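Local structure of transcriptional regulator AcuR (Rhodobacter sphaeroides 2.4.1, 3BRU) at residues I36-E41 with L57-V62; A80-Y85 with A146-V151. The protein represses transcription of its own operon as a TetR-family DNA-binding regulator, probably by binding two operator sequences in the promoter. All blocks are in the same frame, centred on the assembly; numbering follows the deposited sequence.

Interaction 1 (I36-E41 with L57-V62); sequences IRAGLE and LKAARV
No flat group stands between Ala38 and the two alanines it touches, Ala59 and Ala60; the planar side chains lie at the margins. Arg61 is modelled in two conformers, so the placing of Ala59 O over one face of its guanidinium is doubtful. The guanidinium of Arg37 and the carboxylate of Glu41, one helical turn further on, form a pair, with a carboxylate oxygen lying nearly in the guanidinium plane. There NH1 of Arg37 donates to OE2 of Glu41 at 3.1 Å, bent to 155°, completing a salt bridge. The oxygen is approached on its anti side, a little out of the carboxylate plane. Glu41 is stretched straight at chi2, while bends at chi2 and chi3 lead the charged end of Arg37 away from helix 53-60 and along its own helix to Glu41.

The contact itself is made by methyl groups. Ala38 CB comes within 4.0 Å of Ala60 CB and within 4.1 Å of Ala59 CB, so one methyl rests against two consecutive residues. It also lies against the backbone nitrogen of Ala60. Alanine suits all three places: with nothing beyond CB, the backbones can approach until the CA atoms of Ala38 and Ala60 are 5.6 Å apart. The interface is correspondingly small, 81 Å² over both sides, and Ala59 on His42 and Ala60 on Ser34 extend it along helix 31-45.

Just past Ala60, Arg61 takes positive phi (54°) and ends helix 53-60. Leu57 packs on Phe67 of the following helix, 64-70. Two short helices joined by a tight turn and backed by helix 31-45 are characteristic of the three-helix DNA-binding domain of TetR repressors, consistent with the helix-turn-helix predicted here.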
loop_
_atom_site.group_PDB
_atom_site.type_symbol
_atom_site.label_atom_id
_atom_site.label_comp_id
_atom_site.label_asym_id
_atom_site.label_seq_id
_atom_site.Cartn_x
_atom_site.Cartn_y
_atom_site.Cartn_z
ATOM N N ILE A 36 1.210 -22.390 9.933
ATOM C CA ILE A 36 1.385 -20.964 10.158
ATOM C C ILE A 36 2.584 -20.405 9.370
ATOM O O ILE A 36 2.453 -19.369 8.678
ATOM C CB ILE A 36 1.524 -20.686 11.641
ATOM C CG1 ILE A 36 0.218 -21.060 12.371
ATOM C CG2 ILE A 36 1.997 -19.229 11.898
ATOM C CD1 ILE A 36 -0.972 -20.101 12.163
ATOM N N ARG A 37 3.728 -21.096 9.466
ATOM C CA ARG A 37 4.934 -20.763 8.713
ATOM C C ARG A 37 4.667 -20.602 7.211
ATOM O O ARG A 37 4.991 -19.553 6.613
ATOM C CB ARG A 37 6.001 -21.832 8.892
ATOM C CG ARG A 37 7.216 -21.602 7.974
ATOM C CD ARG A 37 8.346 -20.848 8.676
ATOM N NE ARG A 37 7.901 -19.717 9.503
ATOM C CZ ARG A 37 8.133 -18.429 9.227
ATOM N NH1 ARG A 37 8.816 -18.096 8.133
ATOM N NH2 ARG A 37 7.704 -17.471 10.055
ATOM N N ALA A 38 4.106 -21.647 6.599
ATOM C CA ALA A 38 3.801 -21.633 5.206
ATOM C C ALA A 38 2.798 -20.527 4.898
ATOM O O ALA A 38 2.862 -19.926 3.850
ATOM C CB ALA A 38 3.249 -22.999 4.782
ATOM N N GLY A 39 1.850 -20.271 5.802
ATOM C CA GLY A 39 0.876 -19.225 5.609
ATOM C C GLY A 39 1.530 -17.871 5.550
ATOM O O GLY A 39 1.269 -17.109 4.597
ATOM N N LEU A 40 2.363 -17.561 6.562
ATOM C CA LEU A 40 3.103 -16.294 6.670
ATOM C C LEU A 40 4.009 -16.072 5.493
ATOM O O LEU A 40 4.033 -14.964 4.943
ATOM C CB LEU A 40 3.909 -16.177 7.971
ATOM C CG LEU A 40 3.101 -16.115 9.280
ATOM C CD1 LEU A 40 3.977 -16.254 10.505
ATOM C CD2 LEU A 40 2.178 -14.862 9.386
ATOM N N GLU A 41 4.717 -17.104 5.068
ATOM C CA GLU A 41 5.620 -16.964 3.935
ATOM C C GLU A 41 4.893 -16.645 2.642
ATOM O O GLU A 41 5.296 -15.741 1.920
ATOM C CB GLU A 41 6.508 -18.198 3.770
ATOM C CG GLU A 41 7.531 -18.340 4.903
ATOM C CD GLU A 41 8.352 -19.636 4.823
ATOM O OE1 GLU A 41 8.058 -20.428 3.894
ATOM O OE2 GLU A 41 9.265 -19.877 5.686
ATOM N N LEU A 57 -0.671 -26.550 1.972
ATOM C CA LEU A 57 -0.437 -27.915 2.430
ATOM C C LEU A 57 0.864 -28.482 1.850
ATOM O O LEU A 57 1.642 -29.145 2.563
ATOM C CB LEU A 57 -1.613 -28.830 2.042
ATOM C CG LEU A 57 -2.979 -28.515 2.644
ATOM C CD1 LEU A 57 -4.002 -29.606 2.252
ATOM C CD2 LEU A 57 -2.875 -28.311 4.151
ATOM N N LYS A 58 1.059 -28.249 0.547
ATOM C CA LYS A 58 2.231 -28.707 -0.169
ATOM C C LYS A 58 3.520 -28.063 0.376
ATOM O O LYS A 58 4.528 -28.720 0.518
ATOM C CB LYS A 58 2.061 -28.456 -1.673
ATOM C CG LYS A 58 3.204 -28.982 -2.548
ATOM C CD LYS A 58 2.976 -28.659 -4.039
ATOM C CE LYS A 58 4.224 -28.968 -4.868
ATOM N NZ LYS A 58 3.883 -29.417 -6.266
ATOM N N ALA A 59 3.487 -26.781 0.689
ATOM C CA ALA A 59 4.629 -26.140 1.319
ATOM C C ALA A 59 4.858 -26.611 2.779
ATOM O O ALA A 59 5.993 -26.849 3.178
ATOM C CB ALA A 59 4.481 -24.604 1.226
ATOM N N ALA A 60 3.785 -26.760 3.555
ATOM C CA ALA A 60 3.861 -27.208 4.938
ATOM C C ALA A 60 4.143 -28.720 5.071
ATOM O O ALA A 60 4.607 -29.153 6.136
ATOM C CB ALA A 60 2.605 -26.840 5.677
ATOM N N ARG A 61 3.889 -29.493 3.991
ATOM C CA ARG A 61 4.013 -30.949 4.000
ATOM C C ARG A 61 3.182 -31.559 5.134
ATOM O O ARG A 61 3.654 -32.439 5.856
ATOM C CB ARG A 61 5.483 -31.389 4.098
ATOM C CG ARG A 61 6.388 -30.837 2.995
ATOM C CD ARG A 61 7.877 -31.106 3.269
ATOM N NE ARG A 61 8.719 -30.115 2.592
ATOM C CZ ARG A 61 9.143 -28.978 3.148
ATOM N NH1 ARG A 61 9.889 -28.136 2.439
ATOM N NH2 ARG A 61 8.826 -28.677 4.411
ATOM N N VAL A 62 1.944 -31.068 5.305
ATOM C CA VAL A 62 0.996 -31.630 6.290
ATOM C C VAL A 62 -0.260 -32.103 5.538
ATOM O O VAL A 62 -0.625 -31.496 4.518
ATOM C CB VAL A 62 0.619 -30.674 7.470
ATOM C CG1 VAL A 62 1.713 -29.629 7.760
ATOM C CG2 VAL A 62 -0.681 -30.007 7.221
#

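Interaction 2 (A80-Y85 with A146-V151); sequences ALIEAY and AALIGV
Ile82 packs against Ala147, Leu148 and Val151 where helix 74-97, which in TetR repressors connects the DNA-binding region to the regulatory core, runs beside a helix of that core. The two segments are almost parallel, at 6°, with axes 10.5 Å apart, and no hydrogen bond crosses between them. Ile82 reaches over with both of its branches. Its CG2 meets CG2 of Val151 at 3.7 Å, and its CD1 meets CD2 of Leu148 at 3.8 Å, the side chains of Ile82 and Leu148 crossing at about a right angle. Ile82 CD1 also lies 4.3 Å from Ala147 CB.

With chi1 at -68°, Ile82 holds CG2 anti to its own backbone N and CG1 beside it, spreading the branches so that one serves Val151 and the other Leu148. A beta-branched residue therefore fits here, since it offers two separate apolar arms from a single position. Val151 answers with the methyl that lies beside its backbone N, whereas the small Ala147 leaves room for the isoleucine.

Helix 129-135 adds to the same apolar cluster: Leu133 touches both Ile82 and Leu148, and Val130 touches Val151. Leu148 also packs on Leu198 of the second subunit, which brings this part of helix 143-167 up to the dimer partner.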
loop_
_atom_site.group_PDB
_atom_site.type_symbol
_atom_site.label_atom_id
_atom_site.label_comp_id
_atom_site.label_asym_id
_atom_site.label_seq_id
_atom_site.Cartn_x
_atom_site.Cartn_y
_atom_site.Cartn_z
ATOM N N ALA A 80 -6.188 -16.467 11.840
ATOM C CA ALA A 80 -5.138 -17.026 12.673
ATOM C C ALA A 80 -3.774 -16.487 12.262
ATOM O O ALA A 80 -2.913 -16.285 13.121
ATOM C CB ALA A 80 -5.134 -18.578 12.596
ATOM N N LEU A 81 -3.559 -16.293 10.957
ATOM C CA LEU A 81 -2.280 -15.745 10.481
ATOM C C LEU A 81 -2.104 -14.307 10.898
ATOM O O LEU A 81 -1.010 -13.923 11.220
ATOM C CB LEU A 81 -2.093 -15.870 8.959
ATOM C CG LEU A 81 -2.022 -17.282 8.397
ATOM C CD1 LEU A 81 -2.093 -17.229 6.868
ATOM C CD2 LEU A 81 -0.779 -18.006 8.885
ATOM N N ILE A 82 -3.174 -13.518 10.844
ATOM C CA ILE A 82 -3.132 -12.143 11.334
ATOM C C ILE A 82 -2.795 -12.115 12.845
ATOM O O ILE A 82 -1.925 -11.355 13.262
ATOM C CB ILE A 82 -4.462 -11.391 11.071
ATOM C CG1 ILE A 82 -4.697 -11.162 9.588
ATOM C CG2 ILE A 82 -4.510 -10.060 11.816
ATOM C CD1 ILE A 82 -6.199 -10.909 9.294
ATOM N N GLU A 83 -3.469 -12.940 13.651
ATOM C CA GLU A 83 -3.126 -13.072 15.086
ATOM C C GLU A 83 -1.682 -13.508 15.309
ATOM O O GLU A 83 -1.036 -13.041 16.243
ATOM C CB GLU A 83 -4.083 -14.006 15.816
ATOM C CG GLU A 83 -5.472 -13.425 15.926
ATOM C CD GLU A 83 -6.586 -14.457 16.242
ATOM O OE1 GLU A 83 -6.400 -15.697 16.036
ATOM O OE2 GLU A 83 -7.673 -14.014 16.709
ATOM N N ALA A 84 -1.154 -14.366 14.442
ATOM C CA ALA A 84 0.242 -14.829 14.611
ATOM C C ALA A 84 1.232 -13.715 14.291
ATOM O O ALA A 84 2.227 -13.526 15.012
ATOM C CB ALA A 84 0.531 -16.081 13.753
ATOM N N TYR A 85 0.943 -12.994 13.207
ATOM C CA TYR A 85 1.738 -11.874 12.731
ATOM C C TYR A 85 1.699 -10.720 13.741
ATOM O O TYR A 85 2.721 -10.137 14.063
ATOM C CB TYR A 85 1.250 -11.429 11.357
ATOM C CG TYR A 85 2.174 -10.443 10.688
ATOM C CD1 TYR A 85 3.281 -10.882 9.947
ATOM C CD2 TYR A 85 1.964 -9.075 10.815
ATOM C CE1 TYR A 85 4.137 -9.975 9.314
ATOM C CE2 TYR A 85 2.818 -8.156 10.211
ATOM C CZ TYR A 85 3.899 -8.609 9.468
ATOM O OH TYR A 85 4.745 -7.694 8.900
ATOM N N ALA A 146 -11.963 -5.459 10.545
ATOM C CA ALA A 146 -11.722 -5.082 11.927
ATOM C C ALA A 146 -10.428 -5.701 12.454
ATOM O O ALA A 146 -9.718 -5.092 13.277
ATOM C CB ALA A 146 -12.908 -5.510 12.793
ATOM N N ALA A 147 -10.118 -6.914 11.994
ATOM C CA ALA A 147 -8.921 -7.585 12.464
ATOM C C ALA A 147 -7.703 -6.834 11.931
ATOM O O ALA A 147 -6.787 -6.529 12.695
ATOM C CB ALA A 147 -8.911 -9.022 12.045
ATOM N N LEU A 148 -7.713 -6.481 10.636
ATOM C CA LEU A 148 -6.583 -5.741 10.048
ATOM C C LEU A 148 -6.438 -4.337 10.644
ATOM O O LEU A 148 -5.325 -3.915 10.979
ATOM C CB LEU A 148 -6.669 -5.672 8.533
ATOM C CG LEU A 148 -6.549 -6.980 7.751
ATOM C CD1 LEU A 148 -7.062 -6.657 6.325
ATOM C CD2 LEU A 148 -5.056 -7.580 7.801
ATOM N N ILE A 149 -7.550 -3.626 10.778
ATOM C CA ILE A 149 -7.539 -2.282 11.339
ATOM C C ILE A 149 -7.043 -2.314 12.806
ATOM O O ILE A 149 -6.310 -1.413 13.251
ATOM C CB ILE A 149 -8.932 -1.587 11.209
ATOM C CG1 ILE A 149 -9.304 -1.394 9.734
ATOM C CG2 ILE A 149 -8.915 -0.202 11.866
ATOM C CD1 ILE A 149 -10.732 -0.785 9.500
ATOM N N GLY A 150 -7.442 -3.342 13.544
ATOM C CA GLY A 150 -7.045 -3.515 14.937
ATOM C C GLY A 150 -5.538 -3.558 15.107
ATOM O O GLY A 150 -4.988 -2.890 15.999
ATOM N N VAL A 151 -4.858 -4.331 14.260
ATOM C CA VAL A 151 -3.400 -4.484 14.334
ATOM C C VAL A 151 -2.673 -3.135 14.057
ATOM O O VAL A 151 -1.769 -2.731 14.800
ATOM C CB VAL A 151 -2.938 -5.555 13.334
ATOM C CG1 VAL A 151 -1.457 -5.658 13.283
ATOM C CG2 VAL A 151 -3.570 -6.940 13.665
#

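The centres of interactions 1 and 2 are about 18 Å apart, yet the contacts touch through helices 31-45 and 74-97. Leu81 is the main joint: its CD2 lies 3.5 Å from Ile36 O, and its CD1 reaches Gly39 CA at 3.8 Å, a place where the glycine has no side chain to intervene. Ala84 CB adds a contact to Ile36 CG2 at 3.9 Å. Helix 31-45 thus packs on both the helix-turn-helix and helix 74-97, which in turn packs on the core at interaction 2. Such a chain is consistent with the TetR-family scheme, in which changes in the core are passed to the DNA-binding helices.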